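Local coordinates for lectin (Polyandrocarpa misakiensis, PDB 1BYF), which binds galactose in a calcium-dependent manner as a homodimeric C-type lectin with a role in the tunicate's defence against microorganisms, at residues Met26-Arg34 with His51-Asn59; Gln61-Trp69 with Pro87-Val97. All coordinates share one frame; numbering follows the deposited sequence.

In the fold
The centre of contact 1 lies about 3 Å from that of the chain and the centre of contact 2 about 13 Å from it; the two are about 14 Å apart, and along the chain contact 1 closes before contact 2 opens. They meet where strand 57-58 pairs with strand 68-69, Asp58 O lying 2.8 Å from Leu68 N, and where Asn59 OD1 makes a probable hydrogen bond of 2.6 Å to Leu95 N. Contact 2 reaches the sugar-binding calcium directly through Asn89, which shares it with Glu86, Asp107 and Asp108. Contact 1 stays in the core, the Trp54 side chain about 8 Å from that of Asp107 and about 10 Å from a bound calcium ion.

Contact 1: Met26-Arg34 with His51-Asn59; sequences MALVSSAMR and HDYWVGADN. With ZN (zinc ion), chain E.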
ATOM      1  N   MET A  26      -6.134  12.639   2.060  1.00 25.07           N
ATOM      2  CA  MET A  26      -5.364  11.812   2.981  1.00 23.12           C
ATOM      3  C   MET A  26      -4.280  12.644   3.657  1.00 22.94           C
ATOM      4  O   MET A  26      -4.235  13.857   3.458  1.00 23.23           O
ATOM      5  CB  MET A  26      -4.728  10.651   2.212  1.00 21.76           C
ATOM      6  CG  MET A  26      -5.657   9.963   1.218  1.00 20.17           C
ATOM      7  SD  MET A  26      -4.844   8.572   0.396  1.00 17.86           S
ATOM      8  CE  MET A  26      -4.788   7.400   1.738  1.00 16.71           C
ATOM      9  N   ALA A  27      -3.409  12.006   4.422  1.00 22.00           N
ATOM     10  CA  ALA A  27      -2.318  12.685   5.102  1.00 21.51           C
ATOM     11  C   ALA A  27      -1.036  11.862   5.004  1.00 21.05           C
ATOM     12  O   ALA A  27      -1.101  10.632   4.918  1.00 19.87           O
ATOM     13  CB  ALA A  27      -2.646  12.911   6.574  1.00 21.55           C
ATOM     14  N   LEU A  28       0.109  12.540   5.033  1.00 19.73           N
ATOM     15  CA  LEU A  28       1.385  11.811   4.994  1.00 19.61           C
ATOM     16  C   LEU A  28       1.346  10.810   6.143  1.00 19.23           C
ATOM     17  O   LEU A  28       0.944  11.190   7.250  1.00 19.79           O
ATOM     18  CB  LEU A  28       2.538  12.796   5.086  1.00 20.13           C
ATOM     19  CG  LEU A  28       3.927  12.376   4.622  1.00 20.42           C
ATOM     20  CD1 LEU A  28       3.902  11.797   3.217  1.00 20.42           C
ATOM     21  CD2 LEU A  28       4.856  13.598   4.675  1.00 20.86           C
ATOM     22  N   VAL A  29       1.671   9.551   5.895  1.00 18.22           N
ATOM     23  CA  VAL A  29       1.545   8.515   6.915  1.00 17.12           C
ATOM     24  C   VAL A  29       2.092   8.952   8.265  1.00 17.82           C
ATOM     25  O   VAL A  29       3.193   9.495   8.382  1.00 17.53           O
ATOM     26  CB  VAL A  29       2.172   7.194   6.448  1.00 17.16           C
ATOM     27  CG1 VAL A  29       3.690   7.272   6.446  1.00 16.34           C
ATOM     28  CG2 VAL A  29       1.681   6.024   7.297  1.00 15.91           C
ATOM     29  N   SER A  30       1.296   8.706   9.310  1.00 17.92           N
ATOM     30  CA  SER A  30       1.675   9.080  10.668  1.00 17.98           C
ATOM     31  C   SER A  30       1.081   8.131  11.694  1.00 17.38           C
ATOM     32  O   SER A  30       1.807   7.277  12.206  1.00 17.44           O
ATOM     33  CB  SER A  30       1.264  10.524  10.963  1.00 18.64           C
ATOM     34  OG  SER A  30      -0.131  10.694  10.804  1.00 20.81           O
ATOM     35  N   SER A  31      -0.204   8.251  12.018  1.00 17.37           N
ATOM     36  CA  SER A  31      -0.780   7.350  13.018  1.00 17.39           C
ATOM     37  C   SER A  31      -0.631   5.900  12.595  1.00 17.12           C
ATOM     38  O   SER A  31      -0.434   5.046  13.466  1.00 16.40           O
ATOM     39  CB  SER A  31      -2.239   7.679  13.319  1.00 18.60           C
ATOM     40  OG  SER A  31      -3.096   7.125  12.346  1.00 20.42           O
ATOM     41  N   ALA A  32      -0.664   5.600  11.294  1.00 17.17           N
ATOM     42  CA  ALA A  32      -0.518   4.193  10.894  1.00 16.78           C
ATOM     43  C   ALA A  32       0.866   3.671  11.252  1.00 16.62           C
ATOM     44  O   ALA A  32       1.039   2.465  11.466  1.00 16.30           O
ATOM     45  CB  ALA A  32      -0.861   3.984   9.425  1.00 16.51           C
ATOM     46  N   MET A  33       1.860   4.550  11.351  1.00 15.92           N
ATOM     47  CA  MET A  33       3.202   4.104  11.722  1.00 15.70           C
ATOM     48  C   MET A  33       3.294   3.736  13.202  1.00 16.00           C
ATOM     49  O   MET A  33       4.231   3.051  13.611  1.00 15.84           O
ATOM     50  CB  MET A  33       4.246   5.167  11.386  1.00 15.39           C
ATOM     51  CG  MET A  33       4.368   5.465   9.899  1.00 15.80           C
ATOM     52  SD  MET A  33       4.941   4.075   8.928  1.00 14.37           S
ATOM     53  CE  MET A  33       6.677   3.977   9.329  1.00 15.13           C
ATOM     54  N   ARG A  34       2.333   4.174  13.996  1.00 17.01           N
ATOM     55  CA  ARG A  34       2.316   3.880  15.429  1.00 18.80           C
ATOM     56  C   ARG A  34       1.428   2.679  15.734  1.00 19.84           C
ATOM     57  O   ARG A  34       1.245   2.272  16.880  1.00 20.24           O
ATOM     58  CB  ARG A  34       1.843   5.115  16.201  1.00 19.25           C
ATOM     59  CG  ARG A  34       2.669   6.367  15.917  1.00 19.63           C
ATOM     60  CD  ARG A  34       2.383   7.457  16.943  1.00 20.53           C
ATOM     61  NE  ARG A  34       1.003   7.924  16.903  1.00 20.57           N
ATOM     62  CZ  ARG A  34       0.469   8.832  16.113  1.00 21.32           C
ATOM     63  NH1 ARG A  34       1.176   9.478  15.192  1.00 21.89           N
ATOM     64  NH2 ARG A  34      -0.827   9.121  16.231  1.00 21.67           N
ATOM     65  N   HIS A  51      13.405   1.354  -1.387  1.00 17.23           N
ATOM     66  CA  HIS A  51      13.619   2.766  -1.674  1.00 16.52           C
ATOM     67  C   HIS A  51      13.253   3.637  -0.472  1.00 15.48           C
ATOM     68  O   HIS A  51      12.627   3.152   0.466  1.00 14.59           O
ATOM     69  CB  HIS A  51      12.814   3.238  -2.881  1.00 17.24           C
ATOM     70  CG  HIS A  51      13.476   2.979  -4.198  1.00 17.82           C
ATOM     71  ND1 HIS A  51      14.632   3.637  -4.568  1.00 18.10           N
ATOM     72  CD2 HIS A  51      13.155   2.146  -5.222  1.00 17.82           C
ATOM     73  CE1 HIS A  51      14.999   3.214  -5.770  1.00 18.58           C
ATOM     74  NE2 HIS A  51      14.119   2.320  -6.181  1.00 18.19           N
ATOM     75  N   ASP A  52      13.635   4.904  -0.537  1.00 13.86           N
ATOM     76  CA  ASP A  52      13.329   5.862   0.514  1.00 13.41           C
ATOM     77  C   ASP A  52      11.901   6.384   0.355  1.00 13.52           C
ATOM     78  O   ASP A  52      11.467   6.667  -0.771  1.00 13.81           O
ATOM     79  CB  ASP A  52      14.262   7.072   0.442  1.00 12.64           C
ATOM     80  CG  ASP A  52      15.724   6.758   0.649  1.00 13.05           C
ATOM     81  OD1 ASP A  52      16.046   5.740   1.290  1.00 13.33           O
ATOM     82  OD2 ASP A  52      16.567   7.545   0.159  1.00 13.08           O
ATOM     83  N   TYR A  53      11.216   6.576   1.472  1.00 13.16           N
ATOM     84  CA  TYR A  53       9.869   7.105   1.485  1.00 13.07           C
ATOM     85  C   TYR A  53       9.694   8.182   2.558  1.00 13.13           C
ATOM     86  O   TYR A  53      10.192   7.996   3.667  1.00 12.55           O
ATOM     87  CB  TYR A  53       8.855   6.013   1.883  1.00 13.66           C
ATOM     88  CG  TYR A  53       8.616   5.013   0.779  1.00 13.42           C
ATOM     89  CD1 TYR A  53       9.515   3.990   0.533  1.00 13.41           C
ATOM     90  CD2 TYR A  53       7.481   5.110  -0.013  1.00 14.04           C
ATOM     91  CE1 TYR A  53       9.292   3.077  -0.482  1.00 13.85           C
ATOM     92  CE2 TYR A  53       7.244   4.200  -1.030  1.00 14.20           C
ATOM     93  CZ  TYR A  53       8.158   3.194  -1.256  1.00 14.47           C
ATOM     94  OH  TYR A  53       7.927   2.286  -2.268  1.00 14.65           O
ATOM     95  N   TRP A  54       8.933   9.223   2.249  1.00 13.13           N
ATOM     96  CA  TRP A  54       8.659  10.226   3.273  1.00 13.48           C
ATOM     97  C   TRP A  54       7.607   9.661   4.231  1.00 14.07           C
ATOM     98  O   TRP A  54       6.771   8.852   3.822  1.00 14.45           O
ATOM     99  CB  TRP A  54       8.083  11.500   2.678  1.00 13.81           C
ATOM    100  CG  TRP A  54       9.059  12.393   1.983  1.00 14.61           C
ATOM    101  CD1 TRP A  54       9.044  12.785   0.678  1.00 14.28           C
ATOM    102  CD2 TRP A  54      10.202  13.019   2.590  1.00 14.81           C
ATOM    103  NE1 TRP A  54      10.117  13.613   0.436  1.00 14.72           N
ATOM    104  CE2 TRP A  54      10.838  13.772   1.587  1.00 15.10           C
ATOM    105  CE3 TRP A  54      10.745  13.005   3.876  1.00 14.98           C
ATOM    106  CZ2 TRP A  54      11.996  14.514   1.833  1.00 15.67           C
ATOM    107  CZ3 TRP A  54      11.898  13.742   4.120  1.00 15.58           C
ATOM    108  CH2 TRP A  54      12.509  14.488   3.102  1.00 15.50           C
ATOM    109  N   VAL A  55       7.656  10.083   5.480  1.00 14.10           N
ATOM    110  CA  VAL A  55       6.644   9.759   6.478  1.00 14.24           C
ATOM    111  C   VAL A  55       6.255  11.113   7.102  1.00 14.80           C
ATOM    112  O   VAL A  55       6.973  12.105   6.922  1.00 14.06           O
ATOM    113  CB  VAL A  55       6.994   8.740   7.558  1.00 15.26           C
ATOM    114  CG1 VAL A  55       7.350   7.387   6.943  1.00 15.09           C
ATOM    115  CG2 VAL A  55       8.116   9.209   8.480  1.00 15.17           C
ATOM    116  N   GLY A  56       5.120  11.167   7.780  1.00 14.94           N
ATOM    117  CA  GLY A  56       4.620  12.403   8.334  1.00 15.07           C
ATOM    118  C   GLY A  56       5.186  12.822   9.673  1.00 15.56           C
ATOM    119  O   GLY A  56       4.414  12.954  10.629  1.00 15.87           O
ATOM    120  N   ALA A  57       6.492  13.051   9.757  1.00 15.35           N
ATOM    121  CA  ALA A  57       7.093  13.504  11.013  1.00 15.06           C
ATOM    122  C   ALA A  57       8.206  14.496  10.699  1.00 15.37           C
ATOM    123  O   ALA A  57       8.864  14.397   9.660  1.00 14.00           O
ATOM    124  CB  ALA A  57       7.578  12.339  11.849  1.00 15.08           C
ATOM    125  N   ASP A  58       8.379  15.474  11.591  1.00 16.11           N
ATOM    126  CA  ASP A  58       9.411  16.495  11.391  1.00 16.58           C
ATOM    127  C   ASP A  58       9.663  17.265  12.683  1.00 17.41           C
ATOM    128  O   ASP A  58       8.954  17.044  13.670  1.00 17.08           O
ATOM    129  CB  ASP A  58       8.971  17.432  10.266  1.00 18.07           C
ATOM    130  CG  ASP A  58       7.691  18.179  10.591  1.00 19.82           C
ATOM    131  OD1 ASP A  58       7.720  19.038  11.501  1.00 21.18           O
ATOM    132  OD2 ASP A  58       6.643  17.927   9.961  1.00 20.04           O
ATOM    133  N   ASN A  59      10.672  18.133  12.694  1.00 18.21           N
ATOM    134  CA  ASN A  59      10.987  18.916  13.891  1.00 19.79           C
ATOM    135  C   ASN A  59      10.631  20.389  13.711  1.00 21.13           C
ATOM    136  O   ASN A  59      11.146  21.242  14.448  1.00 21.29           O
ATOM    137  CB  ASN A  59      12.489  18.790  14.184  1.00 19.73           C
ATOM    138  CG  ASN A  59      13.370  19.619  13.272  1.00 20.31           C
ATOM    139  OD1 ASN A  59      12.951  20.162  12.246  1.00 19.63           O
ATOM    140  ND2 ASN A  59      14.645  19.747  13.649  1.00 20.99           N
TER
HETATM  141 ZN    ZN E 302      18.422   7.497   0.572  1.00 30.85          ZN
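Val29 and Gly56 form the tightest point of this core contact: Gly56 N gives its hydrogen to Val29 O over 2.6 Å. Gly56 is the hollow: the carbonyl oxygens of Leu28 and Val29 crowd the side where a side chain would stand, and the CA atoms of Leu28 and Gly56 come to 4.7 Å. Here the chain of 51-59 turns its corner in an inverse gamma turn centred on the glycine, closed by a weak bond from Ala57 N to Val55 O.

Leu28 is the first bump. With CG anti to the backbone N (chi1 -160°), its side chain lies along the Val55-Gly56 peptide: CG sits 3.6 Å from Gly56 N, and CD2 comes to 3.4 Å from Val55 O. The other methyl, CD1, reaches back to Trp54, 4.2 Å from its CB; Trp54 O nearby is buried and finds no polar partner in the model. The second bump is Val29 CG1, which crosses the Val55 side chain at a slant and touches Val55 CG1 at 3.7 Å. Met33 comes in from the turn after Ser30, putting its CE methyl 4.2 Å from that same Val55 CG1, so Val55 takes one methyl from each of two neighbours.

Trp54-Val55-Gly56-Ala57 probably corresponds to the WIGL motif of C-type lectin domains; the Trp54 indole leads away from the contact and bonds through NE1 to Met12 O. At the outer end of the segment, Asp52 OD2 binds a zinc ion at 1.9 Å. Strand 115-122 joins the two segments in one sheet, pairing antiparallel with 27-28 and parallel with 53-55; strand 96-100 flanks 53-55, helix 36-49 lies in the connection between the segments, and Trp69 of strand 68-69 packs against Met33 and Val55.

Contact 2: Gln61-Trp69 with Pro87-Val97; sequences QDGAYNFLW and PSNPQSWQLCV. With CA (calcium ion), chain C.
A water between Ala64 and Gln91 bridges the two loops, accepting from Ala64 N at 3.1 Å and lying 3.1 Å from Gln91 O, to which it can donate. Beside it the CA of Ala64 makes a CH...O contact to the same Gln91 O.

Tyr65 contributes the largest single share of the buried surface. Its ring is sandwiched, with Gln91 CG 3.6 Å from the ring centroid over one face and Pro87 CG 4.1 Å from it over the other, both CH-pi contacts. The extended Gln91 chain continues across the ring, stacking its amide with the planes 26° apart. Leu95 CD1 meets the ring edge. The hydroxyl donates to Asn89 O, but the modelled length is so short that its exact value is doubtful.

Deeper in, Phe67 leans on Leu95 CB (3.9 Å from CE1) and Val97 CG2 (3.7 Å from CD1), and its CE2 on Pro87.

Pro87 follows a cis peptide, as in the sugar-binding loop of C-type lectins, and Asn89 OD1 binds calcium at 2.5 Å. Around this, Asp108 of strand 105-109 touches Tyr65, Phe67 and Leu95, Trp82 meets Phe67 edge-to-face, and Val97, in strand 96-100, bonds through its backbone to Val55 of strand 53-55.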
ATOM      1  N   GLN A  61       7.994  22.343  14.287  1.00 31.90           N
ATOM      2  CA  GLN A  61       7.307  23.141  15.297  1.00 33.73           C
ATOM      3  C   GLN A  61       8.211  23.429  16.491  1.00 34.16           C
ATOM      4  O   GLN A  61       8.414  24.587  16.861  1.00 34.78           O
ATOM      5  CB  GLN A  61       6.034  22.453  15.797  1.00 34.55           C
ATOM      6  CG  GLN A  61       5.249  23.329  16.769  1.00 35.89           C
ATOM      7  CD  GLN A  61       4.013  22.632  17.301  1.00 36.49           C
ATOM      8  OE1 GLN A  61       3.028  22.476  16.580  1.00 36.97           O
ATOM      9  NE2 GLN A  61       4.078  22.213  18.560  1.00 36.95           N
ATOM     10  N   ASP A  62       8.755  22.374  17.086  1.00 33.99           N
ATOM     11  CA  ASP A  62       9.577  22.517  18.279  1.00 33.61           C
ATOM     12  C   ASP A  62      11.079  22.452  18.097  1.00 32.08           C
ATOM     13  O   ASP A  62      11.787  22.666  19.095  1.00 32.62           O
ATOM     14  CB  ASP A  62       9.106  21.469  19.304  1.00 35.28           C
ATOM     15  CG  ASP A  62       7.629  21.584  19.635  1.00 36.56           C
ATOM     16  OD1 ASP A  62       7.021  22.642  19.358  1.00 37.14           O
ATOM     17  OD2 ASP A  62       7.054  20.614  20.176  1.00 37.53           O
ATOM     18  N   GLY A  63      11.637  22.190  16.927  1.00 28.58           N
ATOM     19  CA  GLY A  63      13.053  22.136  16.658  1.00 26.95           C
ATOM     20  C   GLY A  63      13.862  21.011  17.272  1.00 26.06           C
ATOM     21  O   GLY A  63      13.368  20.158  18.008  1.00 25.81           O
ATOM     22  N   ALA A  64      15.164  21.010  16.975  1.00 25.18           N
ATOM     23  CA  ALA A  64      16.096  20.018  17.512  1.00 24.46           C
ATOM     24  C   ALA A  64      15.583  18.604  17.308  1.00 23.75           C
ATOM     25  O   ALA A  64      15.178  18.256  16.190  1.00 23.51           O
ATOM     26  CB  ALA A  64      16.364  20.335  18.980  1.00 25.41           C
ATOM     27  N   TYR A  65      15.594  17.779  18.346  1.00 23.08           N
ATOM     28  CA  TYR A  65      15.077  16.421  18.225  1.00 22.15           C
ATOM     29  C   TYR A  65      13.718  16.312  18.907  1.00 22.16           C
ATOM     30  O   TYR A  65      13.395  15.307  19.535  1.00 22.72           O
ATOM     31  CB  TYR A  65      16.047  15.358  18.699  1.00 22.67           C
ATOM     32  CG  TYR A  65      17.320  15.206  17.900  1.00 22.63           C
ATOM     33  CD1 TYR A  65      17.437  15.665  16.596  1.00 22.64           C
ATOM     34  CD2 TYR A  65      18.416  14.550  18.454  1.00 22.82           C
ATOM     35  CE1 TYR A  65      18.607  15.507  15.878  1.00 22.49           C
ATOM     36  CE2 TYR A  65      19.590  14.385  17.742  1.00 22.46           C
ATOM     37  CZ  TYR A  65      19.679  14.866  16.456  1.00 22.55           C
ATOM     38  OH  TYR A  65      20.848  14.706  15.743  1.00 22.66           O
ATOM     39  N   ASN A  66      12.909  17.350  18.732  1.00 21.72           N
ATOM     40  CA  ASN A  66      11.533  17.333  19.227  1.00 22.12           C
ATOM     41  C   ASN A  66      10.660  16.922  18.042  1.00 21.56           C
ATOM     42  O   ASN A  66       9.926  17.721  17.478  1.00 21.68           O
ATOM     43  CB  ASN A  66      11.125  18.696  19.782  1.00 22.83           C
ATOM     44  CG  ASN A  66      12.010  19.020  20.978  1.00 23.38           C
ATOM     45  OD1 ASN A  66      11.974  18.272  21.950  1.00 24.24           O
ATOM     46  ND2 ASN A  66      12.793  20.082  20.862  1.00 23.71           N
ATOM     47  N   PHE A  67      10.856  15.678  17.603  1.00 21.41           N
ATOM     48  CA  PHE A  67      10.118  15.196  16.434  1.00 20.96           C
ATOM     49  C   PHE A  67       8.633  15.041  16.699  1.00 20.94           C
ATOM     50  O   PHE A  67       8.248  14.447  17.704  1.00 20.81           O
ATOM     51  CB  PHE A  67      10.734  13.870  15.956  1.00 20.70           C
ATOM     52  CG  PHE A  67      12.055  14.136  15.269  1.00 20.62           C
ATOM     53  CD1 PHE A  67      12.080  14.566  13.954  1.00 20.13           C
ATOM     54  CD2 PHE A  67      13.249  13.985  15.951  1.00 20.45           C
ATOM     55  CE1 PHE A  67      13.284  14.828  13.327  1.00 20.37           C
ATOM     56  CE2 PHE A  67      14.454  14.239  15.325  1.00 20.14           C
ATOM     57  CZ  PHE A  67      14.472  14.661  14.011  1.00 19.94           C
ATOM     58  N   LEU A  68       7.808  15.535  15.776  1.00 21.13           N
ATOM     59  CA  LEU A  68       6.371  15.374  15.913  1.00 21.50           C
ATOM     60  C   LEU A  68       5.738  14.782  14.649  1.00 20.87           C
ATOM     61  O   LEU A  68       6.016  15.211  13.534  1.00 20.13           O
ATOM     62  CB  LEU A  68       5.666  16.691  16.200  1.00 22.91           C
ATOM     63  CG  LEU A  68       5.982  17.459  17.482  1.00 23.90           C
ATOM     64  CD1 LEU A  68       5.199  18.768  17.470  1.00 24.45           C
ATOM     65  CD2 LEU A  68       5.661  16.653  18.731  1.00 24.24           C
ATOM     66  N   TRP A  69       4.849  13.825  14.857  1.00 20.94           N
ATOM     67  CA  TRP A  69       4.055  13.247  13.771  1.00 20.80           C
ATOM     68  C   TRP A  69       3.099  14.361  13.350  1.00 22.13           C
ATOM     69  O   TRP A  69       2.835  15.228  14.204  1.00 21.67           O
ATOM     70  CB  TRP A  69       3.322  12.012  14.269  1.00 20.56           C
ATOM     71  CG  TRP A  69       4.148  10.797  14.549  1.00 20.12           C
ATOM     72  CD1 TRP A  69       4.456  10.255  15.765  1.00 20.08           C
ATOM     73  CD2 TRP A  69       4.782   9.956  13.574  1.00 19.46           C
ATOM     74  NE1 TRP A  69       5.240   9.136  15.609  1.00 20.23           N
ATOM     75  CE2 TRP A  69       5.453   8.933  14.265  1.00 19.80           C
ATOM     76  CE3 TRP A  69       4.839   9.976  12.177  1.00 19.86           C
ATOM     77  CZ2 TRP A  69       6.177   7.933  13.611  1.00 19.53           C
ATOM     78  CZ3 TRP A  69       5.557   8.989  11.526  1.00 18.53           C
ATOM     79  CH2 TRP A  69       6.210   7.981  12.244  1.00 19.04           C
ATOM     80  N   PRO A  87      18.018   9.387  15.328  1.00 20.07           N
ATOM     81  CA  PRO A  87      18.410  10.520  14.516  1.00 20.01           C
ATOM     82  C   PRO A  87      19.810  11.026  14.824  1.00 20.03           C
ATOM     83  O   PRO A  87      20.264  10.926  15.967  1.00 19.62           O
ATOM     84  CB  PRO A  87      17.373  11.581  14.898  1.00 20.42           C
ATOM     85  CG  PRO A  87      17.054  11.267  16.324  1.00 20.37           C
ATOM     86  CD  PRO A  87      17.023   9.762  16.368  1.00 20.85           C
ATOM     87  N   SER A  88      20.490  11.609  13.835  1.00 19.93           N
ATOM     88  CA  SER A  88      21.857  12.064  14.070  1.00 19.84           C
ATOM     89  C   SER A  88      22.245  13.328  13.327  1.00 20.05           C
ATOM     90  O   SER A  88      23.418  13.716  13.412  1.00 19.63           O
ATOM     91  CB  SER A  88      22.796  10.934  13.600  1.00 20.25           C
ATOM     92  OG  SER A  88      22.673  10.859  12.186  1.00 19.41           O
ATOM     93  N   ASN A  89      21.327  13.943  12.590  1.00 20.06           N
ATOM     94  CA  ASN A  89      21.665  15.164  11.850  1.00 19.99           C
ATOM     95  C   ASN A  89      21.742  16.332  12.821  1.00 20.09           C
ATOM     96  O   ASN A  89      21.217  16.265  13.935  1.00 20.79           O
ATOM     97  CB  ASN A  89      20.659  15.415  10.730  1.00 20.04           C
ATOM     98  CG  ASN A  89      20.814  14.474   9.551  1.00 20.39           C
ATOM     99  OD1 ASN A  89      20.942  13.260   9.706  1.00 19.55           O
ATOM    100  ND2 ASN A  89      20.814  15.030   8.341  1.00 19.82           N
ATOM    101  N   PRO A  90      22.414  17.403  12.440  1.00 20.73           N
ATOM    102  CA  PRO A  90      22.583  18.558  13.314  1.00 21.41           C
ATOM    103  C   PRO A  90      21.249  19.068  13.825  1.00 22.05           C
ATOM    104  O   PRO A  90      20.328  19.273  13.031  1.00 22.10           O
ATOM    105  CB  PRO A  90      23.316  19.567  12.445  1.00 21.32           C
ATOM    106  CG  PRO A  90      23.980  18.761  11.380  1.00 21.32           C
ATOM    107  CD  PRO A  90      23.086  17.579  11.129  1.00 20.73           C
ATOM    108  N   GLN A  91      21.119  19.305  15.123  1.00 25.14           N
ATOM    109  CA  GLN A  91      19.870  19.781  15.695  1.00 27.72           C
ATOM    110  C   GLN A  91      19.450  21.170  15.252  1.00 28.62           C
ATOM    111  O   GLN A  91      18.275  21.519  15.424  1.00 29.02           O
ATOM    112  CB  GLN A  91      19.952  19.709  17.228  1.00 29.10           C
ATOM    113  CG  GLN A  91      20.041  18.252  17.671  1.00 31.03           C
ATOM    114  CD  GLN A  91      20.325  18.097  19.145  1.00 32.22           C
ATOM    115  OE1 GLN A  91      19.613  18.643  19.987  1.00 33.07           O
ATOM    116  NE2 GLN A  91      21.372  17.344  19.464  1.00 33.08           N
ATOM    117  N   SER A  92      20.348  21.945  14.660  1.00 29.15           N
ATOM    118  CA  SER A  92      19.997  23.292  14.219  1.00 29.37           C
ATOM    119  C   SER A  92      19.214  23.272  12.914  1.00 29.50           C
ATOM    120  O   SER A  92      18.604  24.275  12.543  1.00 29.72           O
ATOM    121  CB  SER A  92      21.247  24.157  14.073  1.00 29.12           C
ATOM    122  OG  SER A  92      22.085  23.697  13.030  1.00 28.71           O
ATOM    123  N   TRP A  93      19.232  22.150  12.204  1.00 29.44           N
ATOM    124  CA  TRP A  93      18.531  22.053  10.934  1.00 29.04           C
ATOM    125  C   TRP A  93      17.029  21.795  11.079  1.00 27.36           C
ATOM    126  O   TRP A  93      16.559  21.242  12.064  1.00 27.20           O
ATOM    127  CB  TRP A  93      19.043  20.863  10.118  1.00 29.90           C
ATOM    128  CG  TRP A  93      20.453  20.868   9.645  1.00 31.33           C
ATOM    129  CD1 TRP A  93      21.478  21.682  10.039  1.00 31.60           C
ATOM    130  CD2 TRP A  93      21.018  19.951   8.691  1.00 31.97           C
ATOM    131  NE1 TRP A  93      22.632  21.346   9.378  1.00 32.17           N
ATOM    132  CE2 TRP A  93      22.379  20.285   8.544  1.00 32.12           C
ATOM    133  CE3 TRP A  93      20.501  18.884   7.947  1.00 32.09           C
ATOM    134  CZ2 TRP A  93      23.227  19.597   7.680  1.00 32.23           C
ATOM    135  CZ3 TRP A  93      21.343  18.201   7.090  1.00 32.20           C
ATOM    136  CH2 TRP A  93      22.695  18.560   6.965  1.00 32.63           C
ATOM    137  N   GLN A  94      16.325  22.131  10.002  1.00 26.05           N
ATOM    138  CA  GLN A  94      14.904  21.779   9.914  1.00 24.82           C
ATOM    139  C   GLN A  94      14.971  20.308   9.474  1.00 22.02           C
ATOM    140  O   GLN A  94      15.569  20.051   8.426  1.00 22.25           O
ATOM    141  CB  GLN A  94      14.159  22.624   8.902  1.00 26.61           C
ATOM    142  CG  GLN A  94      13.987  24.081   9.287  1.00 29.35           C
ATOM    143  CD  GLN A  94      13.344  24.903   8.191  1.00 31.03           C
ATOM    144  OE1 GLN A  94      13.062  24.420   7.093  1.00 32.23           O
ATOM    145  NE2 GLN A  94      13.092  26.179   8.473  1.00 32.21           N
ATOM    146  N   LEU A  95      14.493  19.381  10.282  1.00 17.86           N
ATOM    147  CA  LEU A  95      14.609  17.970   9.941  1.00 16.92           C
ATOM    148  C   LEU A  95      13.273  17.280   9.697  1.00 17.09           C
ATOM    149  O   LEU A  95      12.310  17.440  10.450  1.00 16.13           O
ATOM    150  CB  LEU A  95      15.390  17.244  11.041  1.00 17.44           C
ATOM    151  CG  LEU A  95      16.809  17.797  11.255  1.00 18.14           C
ATOM    152  CD1 LEU A  95      17.333  17.375  12.616  1.00 18.36           C
ATOM    153  CD2 LEU A  95      17.734  17.339  10.133  1.00 18.65           C
ATOM    154  N   CYS A  96      13.272  16.503   8.623  1.00 16.75           N
ATOM    155  CA  CYS A  96      12.108  15.732   8.196  1.00 17.77           C
ATOM    156  C   CYS A  96      12.426  14.252   8.316  1.00 16.40           C
ATOM    157  O   CYS A  96      13.605  13.894   8.358  1.00 16.03           O
ATOM    158  CB  CYS A  96      11.748  16.115   6.754  1.00 20.16           C
ATOM    159  SG  CYS A  96      11.074  17.790   6.723  1.00 23.62           S
ATOM    160  N   VAL A  97      11.401  13.413   8.425  1.00 15.41           N
ATOM    161  CA  VAL A  97      11.645  11.989   8.633  1.00 14.85           C
ATOM    162  C   VAL A  97      11.227  11.153   7.431  1.00 14.48           C
ATOM    163  O   VAL A  97      10.197  11.359   6.796  1.00 13.45           O
ATOM    164  CB  VAL A  97      10.942  11.480   9.906  1.00 15.57           C
ATOM    165  CG1 VAL A  97      11.276  10.017  10.192  1.00 15.24           C
ATOM    166  CG2 VAL A  97      11.333  12.336  11.108  1.00 15.08           C
TER
HETATM  167 CA    CA C 201      19.899  11.016   9.780  1.00 21.01          CA
HETATM  168  O   HOH W   1      15.713  22.969  14.577  1.00 36.62           O